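Local structure of protein bicaudal C homolog 1 (Homo sapiens, 6GY4) at residues Ser3-Phe7 with Val71-Lys75. The protein probably binds RNA through a type I KH domain and may thereby help control the transcripts it binds. Sequence-based numbering, arbitrary orientation.
Sequences SEERF and VKEAK
Lys75 lies stretched between Phe7 and Glu5, and following it outward from the helix explains most of this contact. Lys75 CB sits near the far rim of the phenyl ring, 4.0 Å from Phe7 CE2. One bond further on, CG rides over the ring face: Lys75 CG is 3.8 Å from the centroid of Phe7, 22° off the ring normal, a CH-pi contact displaced toward CE2 and CZ. From there the fully extended chain runs back along the ring toward the strand, passing the phenyl in the opposite sense. CD passes the carboxylate, with Lys75 CD 3.3 Å from Glu5 OE2, while Lys75 CE lies 3.9 Å from Phe7 CD2. NZ finishes the path in a salt bridge, Lys75 NZ to Glu5 OE2 at 2.9 Å; the ammonium uses the anti side of that oxygen and stands 29° out of the carboxylate plane. Glu5 crosses the lysine at about a right angle, its CG anti to the backbone N (chi1 -165°), which carries the acid toward the helix. The other oxygen, Glu5 OE1, rests 3.7 Å from Val71 CG1, and Val71 CG2 reaches Ser3 with a 3.9 Å approach to Ser3 O. Strand 2-8 is an edge strand of the three-stranded antiparallel sheet, bonded through Ser3, Glu5 and Phe7 to the 61-66 region, and helix 68-81 lies on one face of the sheet, running nearly the same way as strand 2-8, as in type I KH domains; Ala74 touches helix 32-40. Cut back to an alanine here, the side chain would lose everything past CB, which is likely to leave the Glu5 carboxylate without its cationic mate and this face of Phe7 without its aliphatic cover. The chemistry is thus mixed: one lysine serves the buried ring with its methylenes and a partly exposed acid with its charge, joining strand to helix at the border of the core.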
ATOM      1  N   SER A   3       1.225 -11.422   9.301  1.00 48.59           N
ATOM      2  CA  SER A   3       0.392 -11.571   8.120  1.00 40.27           C
ATOM      3  C   SER A   3       1.121 -11.055   6.886  1.00 38.34           C
ATOM      4  O   SER A   3       2.024 -10.219   6.974  1.00 37.82           O
ATOM      5  CB  SER A   3      -0.942 -10.832   8.295  1.00 40.85           C
ATOM      6  OG  SER A   3      -1.820 -11.103   7.216  1.00 46.87           O
ATOM      7  N   GLU A   4       0.717 -11.575   5.730  1.00 37.85           N
ATOM      8  CA  GLU A   4       1.260 -11.146   4.443  1.00 36.63           C
ATOM      9  C   GLU A   4       0.116 -11.198   3.441  1.00 36.70           C
ATOM     10  O   GLU A   4      -0.333 -12.288   3.071  1.00 37.92           O
ATOM     11  CB  GLU A   4       2.423 -12.036   4.009  1.00 37.07           C
ATOM     12  CG  GLU A   4       2.836 -11.885   2.554  1.00 45.40           C
ATOM     13  CD  GLU A   4       4.157 -12.563   2.257  1.00 63.90           C
ATOM     14  OE1 GLU A   4       5.111 -12.370   3.041  1.00 58.54           O
ATOM     15  OE2 GLU A   4       4.242 -13.292   1.246  1.00 70.32           O
ATOM     16  N   GLU A   5      -0.362 -10.032   3.012  1.00 35.77           N
ATOM     17  CA  GLU A   5      -1.578  -9.930   2.216  1.00 36.28           C
ATOM     18  C   GLU A   5      -1.265  -9.340   0.850  1.00 43.02           C
ATOM     19  O   GLU A   5      -0.544  -8.343   0.747  1.00 38.18           O
ATOM     20  CB  GLU A   5      -2.626  -9.080   2.937  1.00 36.51           C
ATOM     21  CG  GLU A   5      -4.022  -9.212   2.369  1.00 42.07           C
ATOM     22  CD  GLU A   5      -5.084  -8.815   3.368  1.00 57.66           C
ATOM     23  OE1 GLU A   5      -4.748  -8.637   4.558  1.00 52.96           O
ATOM     24  OE2 GLU A   5      -6.258  -8.682   2.961  1.00 67.57           O
ATOM     25  N   ARG A   6      -1.822  -9.956  -0.191  1.00 38.35           N
ATOM     26  CA  ARG A   6      -1.609  -9.565  -1.580  1.00 36.98           C
ATOM     27  C   ARG A   6      -2.967  -9.321  -2.224  1.00 38.23           C
ATOM     28  O   ARG A   6      -3.794 -10.237  -2.296  1.00 43.32           O
ATOM     29  CB  ARG A   6      -0.832 -10.650  -2.328  1.00 39.40           C
ATOM     30  CG  ARG A   6      -0.825 -10.523  -3.839  1.00 51.14           C
ATOM     31  CD  ARG A   6       0.077 -11.590  -4.441  1.00 55.89           C
ATOM     32  NE  ARG A   6      -0.021 -11.648  -5.896  1.00 64.84           N
ATOM     33  CZ  ARG A   6      -0.852 -12.447  -6.557  1.00 74.75           C
ATOM     34  NH1 ARG A   6      -1.665 -13.259  -5.895  1.00 66.67           N
ATOM     35  NH2 ARG A   6      -0.871 -12.436  -7.883  1.00 69.08           N
ATOM     36  N   PHE A   7      -3.198  -8.094  -2.690  1.00 37.23           N
ATOM     37  CA  PHE A   7      -4.501  -7.713  -3.215  1.00 42.52           C
ATOM     38  C   PHE A   7      -4.331  -6.815  -4.433  1.00 38.63           C
ATOM     39  O   PHE A   7      -3.309  -6.146  -4.604  1.00 36.63           O
ATOM     40  CB  PHE A   7      -5.348  -7.009  -2.145  1.00 37.95           C
ATOM     41  CG  PHE A   7      -4.650  -5.860  -1.475  1.00 35.49           C
ATOM     42  CD1 PHE A   7      -4.757  -4.579  -1.988  1.00 34.48           C
ATOM     43  CD2 PHE A   7      -3.890  -6.059  -0.333  1.00 36.59           C
ATOM     44  CE1 PHE A   7      -4.120  -3.520  -1.381  1.00 32.70           C
ATOM     45  CE2 PHE A   7      -3.247  -5.001   0.280  1.00 33.07           C
ATOM     46  CZ  PHE A   7      -3.365  -3.729  -0.243  1.00 32.86           C
ATOM     47  N   VAL A  71      -1.354  -4.829   9.079  1.00 40.67           N
ATOM     48  CA  VAL A  71      -1.614  -5.107   7.669  1.00 33.57           C
ATOM     49  C   VAL A  71      -3.044  -4.730   7.311  1.00 47.24           C
ATOM     50  O   VAL A  71      -3.302  -4.163   6.242  1.00 50.97           O
ATOM     51  CB  VAL A  71      -1.319  -6.586   7.356  1.00 31.54           C
ATOM     52  CG1 VAL A  71      -1.783  -6.936   5.949  1.00 24.21           C
ATOM     53  CG2 VAL A  71       0.163  -6.872   7.513  1.00 27.39           C
ATOM     54  N   LYS A  72      -3.992  -5.022   8.205  1.00 51.28           N
ATOM     55  CA  LYS A  72      -5.383  -4.666   7.951  1.00 37.78           C
ATOM     56  C   LYS A  72      -5.563  -3.155   7.873  1.00 45.59           C
ATOM     57  O   LYS A  72      -6.391  -2.662   7.098  1.00 40.76           O
ATOM     58  CB  LYS A  72      -6.280  -5.263   9.035  1.00 41.87           C
ATOM     59  N   GLU A  73      -4.794  -2.404   8.666  1.00 63.01           N
ATOM     60  CA  GLU A  73      -4.919  -0.949   8.661  1.00 50.65           C
ATOM     61  C   GLU A  73      -4.208  -0.334   7.463  1.00 45.39           C
ATOM     62  O   GLU A  73      -4.646   0.695   6.937  1.00 58.52           O
ATOM     63  CB  GLU A  73      -4.367  -0.370   9.960  1.00 54.41           C
ATOM     64  CG  GLU A  73      -5.156  -0.733  11.200  1.00 72.91           C
ATOM     65  CD  GLU A  73      -4.415  -0.383  12.472  1.00 77.57           C
ATOM     66  OE1 GLU A  73      -3.237   0.014  12.374  1.00 73.45           O
ATOM     67  OE2 GLU A  73      -5.007  -0.506  13.566  1.00 80.31           O
ATOM     68  N   ALA A  74      -3.096  -0.932   7.034  1.00 45.80           N
ATOM     69  CA  ALA A  74      -2.423  -0.439   5.839  1.00 41.34           C
ATOM     70  C   ALA A  74      -3.257  -0.711   4.595  1.00 46.17           C
ATOM     71  O   ALA A  74      -3.306   0.119   3.680  1.00 47.50           O
ATOM     72  CB  ALA A  74      -1.040  -1.075   5.716  1.00 43.33           C
ATOM     73  N   LYS A  75      -3.928  -1.865   4.550  1.00 43.05           N
ATOM     74  CA  LYS A  75      -4.736  -2.205   3.387  1.00 30.13           C
ATOM     75  C   LYS A  75      -5.940  -1.281   3.254  1.00 39.83           C
ATOM     76  O   LYS A  75      -6.298  -0.882   2.140  1.00 48.54           O
ATOM     77  CB  LYS A  75      -5.185  -3.663   3.469  1.00 28.77           C
ATOM     78  CG  LYS A  75      -6.004  -4.118   2.270  1.00 27.09           C
ATOM     79  CD  LYS A  75      -6.659  -5.469   2.509  1.00 35.34           C
ATOM     80  CE  LYS A  75      -7.459  -5.902   1.289  1.00 39.08           C
ATOM     81  NZ  LYS A  75      -8.292  -7.108   1.553  1.00 42.63           N
TER